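Local coordinates for protein FI20010p1 (Drosophila melanogaster, PDB 7CFB) that probably serves as a scaffold in piRNA amplification and gene silencing, using extended Tudor domains to gather Piwi-family proteins such as Aub, at residues R31-Q36 with R111-S116; N35-D40 with Y126-G131; K39-F44 with Q155-D160; D225-D230 with L236-K241. One frame throughout, in Å; residues are numbered along the deposited sequence.

Contact 1: residues R31-Q36 with R111-S116. With SO4 (sulfate ion), chain C.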
loop_
_atom_site.group_PDB
_atom_site.type_symbol
_atom_site.label_atom_id
_atom_site.label_comp_id
_atom_site.label_asym_id
_atom_site.label_seq_id
_atom_site.Cartn_x
_atom_site.Cartn_y
_atom_site.Cartn_z
ATOM N N ARG A 31 12.425 -3.266 4.972
ATOM C CA ARG A 31 12.466 -4.647 4.443
ATOM C C ARG A 31 11.754 -5.597 5.403
ATOM O O ARG A 31 10.982 -6.383 4.936
ATOM C CB ARG A 31 13.902 -5.099 4.177
ATOM C CG ARG A 31 14.577 -4.432 2.988
ATOM C CD ARG A 31 13.782 -4.279 1.695
ATOM N NE ARG A 31 13.181 -5.512 1.207
ATOM C CZ ARG A 31 11.898 -5.698 0.903
ATOM N NH1 ARG A 31 11.508 -6.885 0.499
ATOM N NH2 ARG A 31 11.016 -4.716 0.991
ATOM N N ASP A 32 11.989 -5.461 6.701
ATOM C CA ASP A 32 11.388 -6.373 7.691
ATOM C C ASP A 32 9.871 -6.237 7.730
ATOM O O ASP A 32 9.256 -7.244 7.668
ATOM C CB ASP A 32 11.983 -6.192 9.084
ATOM C CG ASP A 32 13.410 -6.686 9.233
ATOM O OD1 ASP A 32 13.865 -7.388 8.356
ATOM O OD2 ASP A 32 14.042 -6.330 10.213
ATOM N N ILE A 33 9.323 -5.022 7.715
ATOM C CA ILE A 33 7.845 -4.825 7.831
ATOM C C ILE A 33 7.149 -5.491 6.648
ATOM O O ILE A 33 6.177 -6.134 6.863
ATOM C CB ILE A 33 7.438 -3.355 8.048
ATOM C CG1 ILE A 33 5.945 -3.204 8.343
ATOM C CG2 ILE A 33 7.839 -2.484 6.887
ATOM C CD1 ILE A 33 5.471 -3.975 9.505
ATOM N N TYR A 34 7.727 -5.398 5.465
ATOM C CA TYR A 34 7.189 -6.069 4.267
ATOM C C TYR A 34 7.143 -7.577 4.499
ATOM O O TYR A 34 6.178 -8.169 4.127
ATOM C CB TYR A 34 8.098 -5.822 3.074
ATOM C CG TYR A 34 7.659 -6.581 1.863
ATOM C CD1 TYR A 34 6.586 -6.142 1.130
ATOM C CD2 TYR A 34 8.256 -7.765 1.500
ATOM C CE1 TYR A 34 6.132 -6.827 0.031
ATOM C CE2 TYR A 34 7.831 -8.449 0.391
ATOM C CZ TYR A 34 6.772 -7.981 -0.356
ATOM O OH TYR A 34 6.334 -8.662 -1.437
ATOM N N ASN A 35 8.183 -8.143 5.097
ATOM C CA ASN A 35 8.259 -9.587 5.434
ATOM C C ASN A 35 7.242 -9.978 6.502
ATOM O O ASN A 35 6.843 -11.084 6.473
ATOM C CB ASN A 35 9.684 -10.050 5.720
ATOM C CG ASN A 35 10.542 -10.001 4.484
ATOM O OD1 ASN A 35 10.087 -10.276 3.400
ATOM N ND2 ASN A 35 11.791 -9.641 4.635
ATOM N N GLN A 36 6.937 -9.109 7.462
ATOM C CA GLN A 36 6.028 -9.513 8.558
ATOM C C GLN A 36 4.553 -9.483 8.174
ATOM O O GLN A 36 3.820 -10.160 8.833
ATOM C CB GLN A 36 6.059 -8.612 9.788
ATOM C CG GLN A 36 7.397 -8.035 10.157
ATOM C CD GLN A 36 8.364 -9.030 10.731
ATOM O OE1 GLN A 36 8.771 -9.973 10.073
ATOM N NE2 GLN A 36 8.779 -8.785 11.953
ATOM N N ARG A 111 -4.964 1.326 4.063
ATOM C CA ARG A 111 -4.404 0.485 5.149
ATOM C C ARG A 111 -2.953 0.885 5.379
ATOM O O ARG A 111 -2.275 1.145 4.435
ATOM C CB ARG A 111 -4.622 -1.007 4.898
ATOM C CG ARG A 111 -6.070 -1.400 4.692
ATOM C CD ARG A 111 -6.302 -2.868 4.912
ATOM N NE ARG A 111 -5.598 -3.627 3.912
ATOM C CZ ARG A 111 -5.288 -4.891 4.005
ATOM N NH1 ARG A 111 -5.615 -5.588 5.062
ATOM N NH2 ARG A 111 -4.625 -5.455 3.037
ATOM N N ILE A 112 -2.553 0.912 6.627
ATOM C CA ILE A 112 -1.219 1.401 7.028
ATOM C C ILE A 112 -0.741 0.625 8.245
ATOM O O ILE A 112 -1.557 0.131 8.979
ATOM C CB ILE A 112 -1.349 2.904 7.349
ATOM C CG1 ILE A 112 -0.009 3.611 7.562
ATOM C CG2 ILE A 112 -2.337 3.151 8.469
ATOM C CD1 ILE A 112 -0.100 5.042 7.948
ATOM N N THR A 113 0.563 0.550 8.405
ATOM C CA THR A 113 1.177 0.004 9.618
ATOM C C THR A 113 2.347 0.918 10.005
ATOM O O THR A 113 2.981 1.428 9.120
ATOM C CB THR A 113 1.578 -1.453 9.424
ATOM O OG1 THR A 113 2.024 -1.822 10.715
ATOM C CG2 THR A 113 2.668 -1.642 8.398
ATOM N N ILE A 114 2.564 1.128 11.290
ATOM C CA ILE A 114 3.727 1.906 11.770
ATOM C C ILE A 114 4.865 0.910 11.987
ATOM O O ILE A 114 4.698 -0.004 12.721
ATOM C CB ILE A 114 3.419 2.694 13.046
ATOM C CG1 ILE A 114 2.214 3.610 12.871
ATOM C CG2 ILE A 114 4.636 3.479 13.462
ATOM C CD1 ILE A 114 2.518 4.814 12.077
ATOM N N ASN A 115 5.980 1.110 11.319
ATOM C CA ASN A 115 7.108 0.166 11.460
ATOM C C ASN A 115 8.142 0.657 12.477
ATOM O O ASN A 115 8.744 -0.162 13.080
ATOM C CB ASN A 115 7.638 -0.303 10.105
ATOM C CG ASN A 115 8.143 0.809 9.224
ATOM O OD1 ASN A 115 7.410 1.378 8.446
ATOM N ND2 ASN A 115 9.413 1.109 9.336
ATOM N N SER A 116 8.305 1.958 12.652
ATOM C CA SER A 116 9.328 2.465 13.595
ATOM C C SER A 116 9.051 3.906 14.008
ATOM O O SER A 116 8.325 4.583 13.331
ATOM C CB SER A 116 10.717 2.350 13.021
ATOM O OG SER A 116 10.949 3.304 12.021
HETATM S S SO4 C . 16.670 -2.628 5.543
HETATM O O1 SO4 C . 17.270 -3.222 4.351
HETATM O O2 SO4 C . 15.376 -2.039 5.203
HETATM O O3 SO4 C . 17.558 -1.590 6.058
HETATM O O4 SO4 C . 16.489 -3.662 6.559
#
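Apolar packing joins the two segments, with Ile33 of the helix resting against Thr113 and Asn115 of the strand. Ile33 and Thr113 approach tip to tip, methylene against methyl, with Ile33 CG1 3.6 Å from Thr113 CG2. This encounter depends on a torsion at the strand residue: Thr113 OG1 lies anti to the backbone N (chi1 -175°), which puts the methyl between N and the carbonyl carbon and turned to the helix, while the hydroxyl bonds to Asp97 O. Asn115 crosses Ile33 at about a right angle and offers its aliphatic root, Asn115 CB standing 3.7 Å from Ile33 CB; its amide ND2 is engaged by Asp124. At the helix start the contact turns polar: Arg31 N donates to sulfate O2 at 3.2 Å (N-H...O 162°), and Thr29 OG1 binds the same ion. The Arg31 chain bends at chi2 and chi3 and carries its guanidinium off the anion, so the backbone and the Arg31 CG methylene at 3.3 Å from sulfate O1 meet it instead. Within the fold, helix 30-36 thus lies beside strand 108-117, whose classic beta bulge at Asn115 and Ser116 faces Asp124 of strand 123-127, and Tyr34 packs on Tyr126 of that strand.

Contact 2: residues N35-D40 with Y126-G131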
loop_
_atom_site.group_PDB
_atom_site.type_symbol
_atom_site.label_atom_id
_atom_site.label_comp_id
_atom_site.label_asym_id
_atom_site.label_seq_id
_atom_site.Cartn_x
_atom_site.Cartn_y
_atom_site.Cartn_z
ATOM N N ASN A 35 8.183 -8.143 5.097
ATOM C CA ASN A 35 8.259 -9.587 5.434
ATOM C C ASN A 35 7.242 -9.978 6.502
ATOM O O ASN A 35 6.843 -11.084 6.473
ATOM C CB ASN A 35 9.684 -10.050 5.720
ATOM C CG ASN A 35 10.542 -10.001 4.484
ATOM O OD1 ASN A 35 10.087 -10.276 3.400
ATOM N ND2 ASN A 35 11.791 -9.641 4.635
ATOM N N GLN A 36 6.937 -9.109 7.462
ATOM C CA GLN A 36 6.028 -9.513 8.558
ATOM C C GLN A 36 4.553 -9.483 8.174
ATOM O O GLN A 36 3.820 -10.160 8.833
ATOM C CB GLN A 36 6.059 -8.612 9.788
ATOM C CG GLN A 36 7.397 -8.035 10.157
ATOM C CD GLN A 36 8.364 -9.030 10.731
ATOM O OE1 GLN A 36 8.771 -9.973 10.073
ATOM N NE2 GLN A 36 8.779 -8.785 11.953
ATOM N N ILE A 37 4.144 -8.675 7.191
ATOM C CA ILE A 37 2.691 -8.558 6.848
ATOM C C ILE A 37 2.231 -9.757 6.007
ATOM O O ILE A 37 3.066 -10.303 5.259
ATOM C CB ILE A 37 2.404 -7.220 6.136
ATOM C CG1 ILE A 37 3.158 -7.109 4.808
ATOM C CG2 ILE A 37 2.704 -6.045 7.055
ATOM C CD1 ILE A 37 3.211 -5.707 4.247
ATOM N N LEU A 38 0.953 -10.145 6.128
ATOM C CA LEU A 38 0.435 -11.263 5.321
ATOM C C LEU A 38 0.400 -10.891 3.833
ATOM O O LEU A 38 -0.005 -9.821 3.517
ATOM C CB LEU A 38 -0.930 -11.675 5.856
ATOM C CG LEU A 38 -1.652 -12.736 5.045
ATOM C CD1 LEU A 38 -1.014 -14.091 5.220
ATOM C CD2 LEU A 38 -3.113 -12.770 5.399
ATOM N N LYS A 39 0.847 -11.798 2.978
ATOM C CA LYS A 39 0.866 -11.583 1.518
ATOM C C LYS A 39 0.369 -12.841 0.793
ATOM O O LYS A 39 0.791 -13.916 1.153
ATOM C CB LYS A 39 2.285 -11.239 1.071
ATOM C CG LYS A 39 2.898 -9.995 1.677
ATOM C CD LYS A 39 4.289 -9.693 1.202
ATOM C CE LYS A 39 5.382 -10.485 1.880
ATOM N NZ LYS A 39 5.014 -10.944 3.228
ATOM N N ASP A 40 -0.504 -12.688 -0.197
ATOM C CA ASP A 40 -0.996 -13.828 -1.005
ATOM C C ASP A 40 -0.114 -13.989 -2.247
ATOM O O ASP A 40 -0.423 -13.432 -3.275
ATOM C CB ASP A 40 -2.494 -13.759 -1.278
ATOM C CG ASP A 40 -3.036 -15.025 -1.904
ATOM O OD1 ASP A 40 -2.258 -15.832 -2.300
ATOM O OD2 ASP A 40 -4.232 -15.177 -1.954
ATOM N N TYR A 126 4.210 2.234 6.597
ATOM C CA TYR A 126 4.109 1.518 5.313
ATOM C C TYR A 126 2.651 1.407 4.864
ATOM O O TYR A 126 1.834 0.954 5.584
ATOM C CB TYR A 126 4.774 0.154 5.456
ATOM C CG TYR A 126 4.779 -0.702 4.222
ATOM C CD1 TYR A 126 5.251 -0.211 3.029
ATOM C CD2 TYR A 126 4.311 -1.993 4.245
ATOM C CE1 TYR A 126 5.286 -0.980 1.892
ATOM C CE2 TYR A 126 4.311 -2.770 3.108
ATOM C CZ TYR A 126 4.806 -2.266 1.926
ATOM O OH TYR A 126 4.837 -2.996 0.796
ATOM N N LEU A 127 2.401 1.802 3.637
ATOM C CA LEU A 127 1.061 1.675 3.033
ATOM C C LEU A 127 1.049 0.298 2.378
ATOM O O LEU A 127 1.488 0.167 1.272
ATOM C CB LEU A 127 0.859 2.825 2.049
ATOM C CG LEU A 127 1.016 4.222 2.631
ATOM C CD1 LEU A 127 0.429 5.251 1.717
ATOM C CD2 LEU A 127 0.357 4.322 3.977
ATOM N N ILE A 128 0.494 -0.666 3.092
ATOM C CA ILE A 128 0.549 -2.110 2.732
ATOM C C ILE A 128 -0.087 -2.388 1.372
ATOM O O ILE A 128 0.349 -3.294 0.734
ATOM C CB ILE A 128 0.037 -3.014 3.870
ATOM C CG1 ILE A 128 -1.476 -2.951 4.049
ATOM C CG2 ILE A 128 0.775 -2.736 5.159
ATOM C CD1 ILE A 128 -2.016 -3.897 5.061
ATOM N N ASP A 129 -1.144 -1.684 1.014
ATOM C CA ASP A 129 -1.831 -1.928 -0.273
ATOM C C ASP A 129 -1.162 -1.208 -1.441
ATOM O O ASP A 129 -1.415 -1.626 -2.540
ATOM C CB ASP A 129 -3.336 -1.709 -0.137
ATOM C CG ASP A 129 -3.950 -2.588 0.928
ATOM O OD1 ASP A 129 -3.509 -3.687 1.065
ATOM O OD2 ASP A 129 -4.795 -2.128 1.624
ATOM N N PHE A 130 -0.390 -0.153 -1.188
ATOM C CA PHE A 130 0.272 0.633 -2.262
ATOM C C PHE A 130 1.773 0.354 -2.388
ATOM O O PHE A 130 2.330 0.723 -3.373
ATOM C CB PHE A 130 0.108 2.130 -2.035
ATOM C CG PHE A 130 -1.301 2.644 -1.956
ATOM C CD1 PHE A 130 -2.375 1.864 -2.325
ATOM C CD2 PHE A 130 -1.555 3.921 -1.501
ATOM C CE1 PHE A 130 -3.667 2.343 -2.229
ATOM C CE2 PHE A 130 -2.847 4.410 -1.429
ATOM C CZ PHE A 130 -3.901 3.618 -1.799
ATOM N N GLY A 131 2.370 -0.341 -1.442
ATOM C CA GLY A 131 3.813 -0.584 -1.471
ATOM C C GLY A 131 4.633 0.677 -1.286
ATOM O O GLY A 131 5.699 0.719 -1.810
#
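Where helix 30-36 gives way to extended chain, Ile37 leans on the Tudor core through Tyr126 and Ile128, a small buried apolar patch between the chain leaving the helix and the Tudor sheet. Ile37 CD1 does all the touching. Its CG1 sits between the backbone N and the carbonyl carbon (chi1 62°), and the extended second torsion then pushes the methyl outward. It arrives at the edge of the Tyr126 ring, in the ring plane, with Ile37 CD1 a tight 3.3 Å from Tyr126 CE2, the two side chains crossing at about a right angle. Ile37 CD1 also meets Ile128 CG2 at 3.9 Å. Tyr126 lies near the end of strand 123-127 of the SH3-like Tudor sheet, and the chain then folds into a compact turn in which Phe130 N bonds to Leu127 O at 3.1 Å. The tyrosine ring is further stacked on His133, and Ile128 N lies over one of its faces, toward the rim. On the other segment, Lys39 doubles back so that Lys39 NZ donates to Ile37 O at 2.9 Å, almost in line with the carbonyl bond (C=O...N 166°). Its ammonium also takes Tyr34 O and makes a cation-pi contact with the Tyr34 ring, gathering two carbonyls around the end of the helix.

Contact 3: residues K39-F44 with Q155-D160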
loop_
_atom_site.group_PDB
_atom_site.type_symbol
_atom_site.label_atom_id
_atom_site.label_comp_id
_atom_site.label_asym_id
_atom_site.label_seq_id
_atom_site.Cartn_x
_atom_site.Cartn_y
_atom_site.Cartn_z
ATOM N N LYS A 39 0.847 -11.798 2.978
ATOM C CA LYS A 39 0.866 -11.583 1.518
ATOM C C LYS A 39 0.369 -12.841 0.793
ATOM O O LYS A 39 0.791 -13.916 1.153
ATOM C CB LYS A 39 2.285 -11.239 1.071
ATOM C CG LYS A 39 2.898 -9.995 1.677
ATOM C CD LYS A 39 4.289 -9.693 1.202
ATOM C CE LYS A 39 5.382 -10.485 1.880
ATOM N NZ LYS A 39 5.014 -10.944 3.228
ATOM N N ASP A 40 -0.504 -12.688 -0.197
ATOM C CA ASP A 40 -0.996 -13.828 -1.005
ATOM C C ASP A 40 -0.114 -13.989 -2.247
ATOM O O ASP A 40 -0.423 -13.432 -3.275
ATOM C CB ASP A 40 -2.494 -13.759 -1.278
ATOM C CG ASP A 40 -3.036 -15.025 -1.904
ATOM O OD1 ASP A 40 -2.258 -15.832 -2.300
ATOM O OD2 ASP A 40 -4.232 -15.177 -1.954
ATOM N N MET A 41 0.934 -14.783 -2.101
ATOM C CA MET A 41 1.920 -15.111 -3.149
ATOM C C MET A 41 1.332 -16.093 -4.176
ATOM O O MET A 41 1.789 -16.108 -5.286
ATOM C CB MET A 41 3.196 -15.638 -2.508
ATOM C CG MET A 41 3.783 -14.679 -1.540
ATOM S SD MET A 41 4.116 -13.053 -2.172
ATOM C CE MET A 41 5.279 -13.379 -3.479
ATOM N N ALA A 42 0.254 -16.790 -3.834
ATOM C CA ALA A 42 -0.465 -17.734 -4.719
ATOM C C ALA A 42 -1.097 -17.031 -5.932
ATOM O O ALA A 42 -1.327 -17.681 -6.903
ATOM C CB ALA A 42 -1.483 -18.505 -3.943
ATOM N N ALA A 43 -1.367 -15.729 -5.851
ATOM C CA ALA A 43 -1.920 -14.878 -6.926
ATOM C C ALA A 43 -0.936 -14.674 -8.097
ATOM O O ALA A 43 -1.369 -14.220 -9.116
ATOM C CB ALA A 43 -2.366 -13.577 -6.328
ATOM N N PHE A 44 0.347 -14.959 -7.930
ATOM C CA PHE A 44 1.335 -14.756 -9.012
ATOM C C PHE A 44 2.109 -16.048 -9.293
ATOM O O PHE A 44 3.239 -16.169 -8.917
ATOM C CB PHE A 44 2.230 -13.580 -8.645
ATOM C CG PHE A 44 1.486 -12.296 -8.430
ATOM C CD1 PHE A 44 0.950 -11.993 -7.206
ATOM C CD2 PHE A 44 1.293 -11.411 -9.461
ATOM C CE1 PHE A 44 0.280 -10.807 -7.002
ATOM C CE2 PHE A 44 0.612 -10.230 -9.260
ATOM C CZ PHE A 44 0.107 -9.933 -8.030
ATOM N N GLN A 155 -2.089 -6.045 -0.397
ATOM C CA GLN A 155 -2.217 -6.086 -1.863
ATOM C C GLN A 155 -0.867 -5.934 -2.566
ATOM O O GLN A 155 -0.680 -6.554 -3.576
ATOM C CB GLN A 155 -3.240 -5.053 -2.321
ATOM C CG GLN A 155 -4.637 -5.373 -1.818
ATOM C CD GLN A 155 -5.097 -6.695 -2.363
ATOM O OE1 GLN A 155 -5.264 -6.853 -3.545
ATOM N NE2 GLN A 155 -5.291 -7.657 -1.499
ATOM N N ALA A 156 0.013 -5.106 -2.027
ATOM C CA ALA A 156 1.256 -4.774 -2.748
ATOM C C ALA A 156 2.335 -5.845 -2.607
ATOM O O ALA A 156 2.847 -6.027 -1.542
ATOM C CB ALA A 156 1.734 -3.414 -2.350
ATOM N N ILE A 157 2.686 -6.451 -3.730
ATOM C CA ILE A 157 3.730 -7.510 -3.775
ATOM C C ILE A 157 4.998 -6.942 -4.420
ATOM O O ILE A 157 4.923 -6.451 -5.512
ATOM C CB ILE A 157 3.239 -8.768 -4.504
ATOM C CG1 ILE A 157 1.910 -9.280 -3.965
ATOM C CG2 ILE A 157 4.306 -9.829 -4.457
ATOM C CD1 ILE A 157 1.955 -9.645 -2.528
ATOM N N ARG A 158 6.118 -7.052 -3.727
ATOM C CA ARG A 158 7.415 -6.540 -4.226
ATOM C C ARG A 158 7.773 -7.311 -5.489
ATOM O O ARG A 158 7.594 -8.497 -5.524
ATOM C CB ARG A 158 8.471 -6.651 -3.131
ATOM C CG ARG A 158 9.754 -5.891 -3.398
ATOM C CD ARG A 158 10.619 -5.717 -2.168
ATOM N NE ARG A 158 11.941 -5.367 -2.642
ATOM C CZ ARG A 158 12.493 -4.168 -2.591
ATOM N NH1 ARG A 158 13.700 -3.988 -3.085
ATOM N NH2 ARG A 158 11.853 -3.150 -2.055
ATOM N N CYS A 159 8.232 -6.590 -6.486
ATOM C CA CYS A 159 8.516 -7.174 -7.798
ATOM C C CYS A 159 9.732 -6.522 -8.454
ATOM O O CYS A 159 9.735 -5.325 -8.625
ATOM C CB CYS A 159 7.298 -6.904 -8.663
ATOM S SG CYS A 159 7.304 -7.745 -10.251
ATOM N N ASP A 160 10.678 -7.344 -8.872
ATOM C CA ASP A 160 11.840 -6.872 -9.648
ATOM C C ASP A 160 11.398 -6.952 -11.102
ATOM O O ASP A 160 11.197 -8.039 -11.583
ATOM C CB ASP A 160 13.074 -7.702 -9.296
ATOM C CG ASP A 160 14.282 -7.461 -10.186
ATOM O OD1 ASP A 160 14.195 -6.624 -11.078
ATOM O OD2 ASP A 160 15.284 -8.125 -9.975
#
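The loop bearing Lys39, Met41 and Phe44 passes residues 155-160, which bear Ile157, with CA atoms of Lys39 and Gln155 7.2 Å apart and a turn tightened by Phe44 N to Met41 O at 3.2 Å. Ile157 is the common partner, and its CG1, CG2 and CD1 between them meet all three. Ile157 CG1 meets Phe44 CE1 at 3.8 Å, reaching the ring obliquely. Ile157 CG2, placed anti to the backbone N, touches Met41 CE at 3.8 Å, and Met41 SD lies near both methyls, 4.0 Å from Ile157 CG2. Ile157 CD1 takes the methylene root of Lys39, 4.0 Å from Lys39 CB. Met41 gets there by bending at chi2 and chi3. Replacing Ile157 with alanine removes CG1, CG2 and CD1, and would probably open a gap between Phe44, Met41 and Lys39 and let the methionine methyl turn. Leu189 of the neighbouring strand 189-194 also packs on Met41, Phe44 and Ile157, so the patch belongs to the five-stranded sheet, consistent with the nuclease-like part of an extended Tudor domain. Between the segments the chemistry is purely apolar, so shape and burial hold this loop to the strand, while Asn184 ND2 secures the backbone oxygens of Met41 and Phe44.

Contact 4: residues D225-D230 with L236-K241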
loop_
_atom_site.group_PDB
_atom_site.type_symbol
_atom_site.label_atom_id
_atom_site.label_comp_id
_atom_site.label_asym_id
_atom_site.label_seq_id
_atom_site.Cartn_x
_atom_site.Cartn_y
_atom_site.Cartn_z
ATOM N N ASP A 225 -5.239 7.191 -7.843
ATOM C CA ASP A 225 -4.239 7.977 -8.602
ATOM C C ASP A 225 -4.240 9.436 -8.154
ATOM O O ASP A 225 -3.178 10.003 -8.120
ATOM C CB ASP A 225 -4.318 7.710 -10.099
ATOM C CG ASP A 225 -3.083 8.153 -10.843
ATOM O OD1 ASP A 225 -2.019 7.662 -10.538
ATOM O OD2 ASP A 225 -3.211 8.993 -11.694
ATOM N N GLU A 226 -5.393 10.010 -7.846
ATOM C CA GLU A 226 -5.409 11.418 -7.376
ATOM C C GLU A 226 -4.642 11.550 -6.059
ATOM O O GLU A 226 -3.944 12.520 -5.917
ATOM C CB GLU A 226 -6.833 11.956 -7.393
ATOM C CG GLU A 226 -7.477 11.666 -8.725
ATOM C CD GLU A 226 -8.380 12.740 -9.270
ATOM O OE1 GLU A 226 -9.595 12.508 -9.319
ATOM O OE2 GLU A 226 -7.860 13.801 -9.626
ATOM N N SER A 227 -4.780 10.598 -5.147
ATOM C CA SER A 227 -4.005 10.609 -3.886
ATOM C C SER A 227 -2.511 10.471 -4.190
ATOM O O SER A 227 -1.758 11.236 -3.657
ATOM C CB SER A 227 -4.422 9.470 -3.032
ATOM O OG SER A 227 -3.790 9.518 -1.786
ATOM N N THR A 228 -2.160 9.526 -5.059
ATOM C CA THR A 228 -0.773 9.187 -5.451
ATOM C C THR A 228 -0.121 10.347 -6.199
ATOM O O THR A 228 1.033 10.564 -5.992
ATOM C CB THR A 228 -0.720 7.906 -6.289
ATOM O OG1 THR A 228 -1.072 6.801 -5.463
ATOM C CG2 THR A 228 0.648 7.660 -6.883
ATOM N N SER A 229 -0.881 11.029 -7.040
ATOM C CA SER A 229 -0.345 12.127 -7.876
ATOM C C SER A 229 -0.424 13.492 -7.188
ATOM O O SER A 229 -0.019 14.445 -7.804
ATOM C CB SER A 229 -1.033 12.141 -9.198
ATOM O OG SER A 229 -2.064 13.109 -9.208
ATOM N N ASP A 230 -0.970 13.566 -5.985
ATOM C CA ASP A 230 -1.091 14.848 -5.245
ATOM C C ASP A 230 0.266 15.549 -5.179
ATOM O O ASP A 230 1.201 14.936 -4.704
ATOM C CB ASP A 230 -1.689 14.662 -3.862
ATOM C CG ASP A 230 -1.904 15.986 -3.172
ATOM O OD1 ASP A 230 -0.952 16.641 -2.900
ATOM O OD2 ASP A 230 -3.030 16.317 -2.923
ATOM N N LEU A 236 4.520 16.507 2.389
ATOM C CA LEU A 236 3.727 16.527 3.643
ATOM C C LEU A 236 3.095 15.180 4.010
ATOM O O LEU A 236 2.451 15.126 5.015
ATOM C CB LEU A 236 2.617 17.559 3.461
ATOM C CG LEU A 236 3.064 18.999 3.245
ATOM C CD1 LEU A 236 1.885 19.873 2.854
ATOM C CD2 LEU A 236 3.741 19.525 4.489
ATOM N N GLY A 237 3.253 14.139 3.214
ATOM C CA GLY A 237 2.552 12.890 3.530
ATOM C C GLY A 237 1.052 13.076 3.439
ATOM O O GLY A 237 0.612 13.767 2.564
ATOM N N PHE A 238 0.287 12.449 4.309
ATOM C CA PHE A 238 -1.186 12.602 4.241
ATOM C C PHE A 238 -1.587 13.751 5.153
ATOM O O PHE A 238 -1.094 13.843 6.209
ATOM C CB PHE A 238 -1.914 11.309 4.589
ATOM C CG PHE A 238 -1.901 10.241 3.534
ATOM C CD1 PHE A 238 -1.867 10.553 2.194
ATOM C CD2 PHE A 238 -1.917 8.918 3.890
ATOM C CE1 PHE A 238 -1.861 9.561 1.235
ATOM C CE2 PHE A 238 -1.907 7.928 2.934
ATOM C CZ PHE A 238 -1.887 8.251 1.610
ATOM N N ARG A 239 -2.483 14.593 4.698
ATOM C CA ARG A 239 -2.852 15.764 5.509
ATOM C C ARG A 239 -4.038 15.466 6.397
ATOM O O ARG A 239 -4.959 14.842 5.964
ATOM C CB ARG A 239 -3.034 16.996 4.640
ATOM C CG ARG A 239 -1.707 17.675 4.376
ATOM C CD ARG A 239 -1.334 17.427 2.942
ATOM N NE ARG A 239 -1.836 18.496 2.124
ATOM C CZ ARG A 239 -1.913 18.438 0.824
ATOM N NH1 ARG A 239 -1.533 17.345 0.200
ATOM N NH2 ARG A 239 -2.357 19.471 0.145
ATOM N N PRO A 240 -4.052 15.981 7.622
ATOM C CA PRO A 240 -5.118 15.721 8.556
ATOM C C PRO A 240 -6.448 16.412 8.269
ATOM O O PRO A 240 -6.527 17.217 7.384
ATOM C CB PRO A 240 -4.620 16.340 9.856
ATOM C CG PRO A 240 -3.168 16.527 9.640
ATOM C CD PRO A 240 -3.046 16.842 8.172
ATOM N N LYS A 241 -7.475 16.063 9.050
ATOM C CA LYS A 241 -8.831 16.655 8.886
ATOM C C LYS A 241 -9.377 16.288 7.502
ATOM O O LYS A 241 -10.361 15.521 7.464
ATOM C CB LYS A 241 -8.776 18.176 9.069
ATOM C CG LYS A 241 -8.382 18.967 7.829
ATOM C CD LYS A 241 -8.224 20.450 8.090
ATOM C CE LYS A 241 -7.635 21.199 6.915
ATOM N NZ LYS A 241 -8.451 21.029 5.690
HETATM O O HOH W 1 -2.862 19.154 -2.619
#
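Asp230 holds its CG anti to the backbone N (chi1 -175°), and Arg239 bends its chain at chi2 and chi3; together these bring carboxylate and guanidinium in from opposite directions. Arg239 NH1 donates to Asp230 OD1 at 3.2 Å with an N-H...O angle of 156°, a salt bridge made by one oxygen. The oxygen lies near the guanidinium plane, at the group's edge, yet NH1 stands above the carboxylate plane, the two planes being 80° apart. A water completes a ring: it donates to Asp230 OD2 at 2.9 Å and accepts from Arg239 NH2 at 2.8 Å, joining the atoms that do not meet directly. Asp230 OD1 also accepts from Leu232 N, an Asx turn leading into helix 233-236. A leucine in place of Asp230 would probably leave Arg239 without its counter-charge and deprive the turn at Leu232 of its acceptor. Deeper in, Ser227 OG lies 3.6 Å from Phe238 CE1, oblique to the ring, while its hydroxyl is engaged by Asp103. Phe238 rests on Val101 and Thr110 of the Tudor sheet, and Ser227 on Ile108. Gly237, with positive phi, ends helix 233-236 before this tail. In this extended Tudor domain, a salt bridge with a bridging water and a buried phenylalanine together join the C-terminal tail to the end of helix 215-228 and to strands 99-103 and 108-117 of the Tudor sheet.

In the fold
Contacts 1, 2 and 3 follow one continuous N-terminal run, 31-44, as it passes first the Tudor sheet and then the five-stranded sheet. Contacts 1 and 2 lie 7 Å apart between centres and reach adjacent strands, tied by the salt bridge from Arg111 NE to Asp129 OD2 at 2.9 Å. Contact 3 is centred 9 Å from contact 2, and Tyr34 OH links it to contact 1 through Arg158 N at 2.8 Å. Contact 4 is centred 24 Å from contact 3 and 19 Å from contact 2, yet touches contact 2 where Phe238 CE2 is 3.8 Å from Leu127 CD1. The structure is the apo form; the sulfate at contact 1 probably comes from the crystallisation liquor.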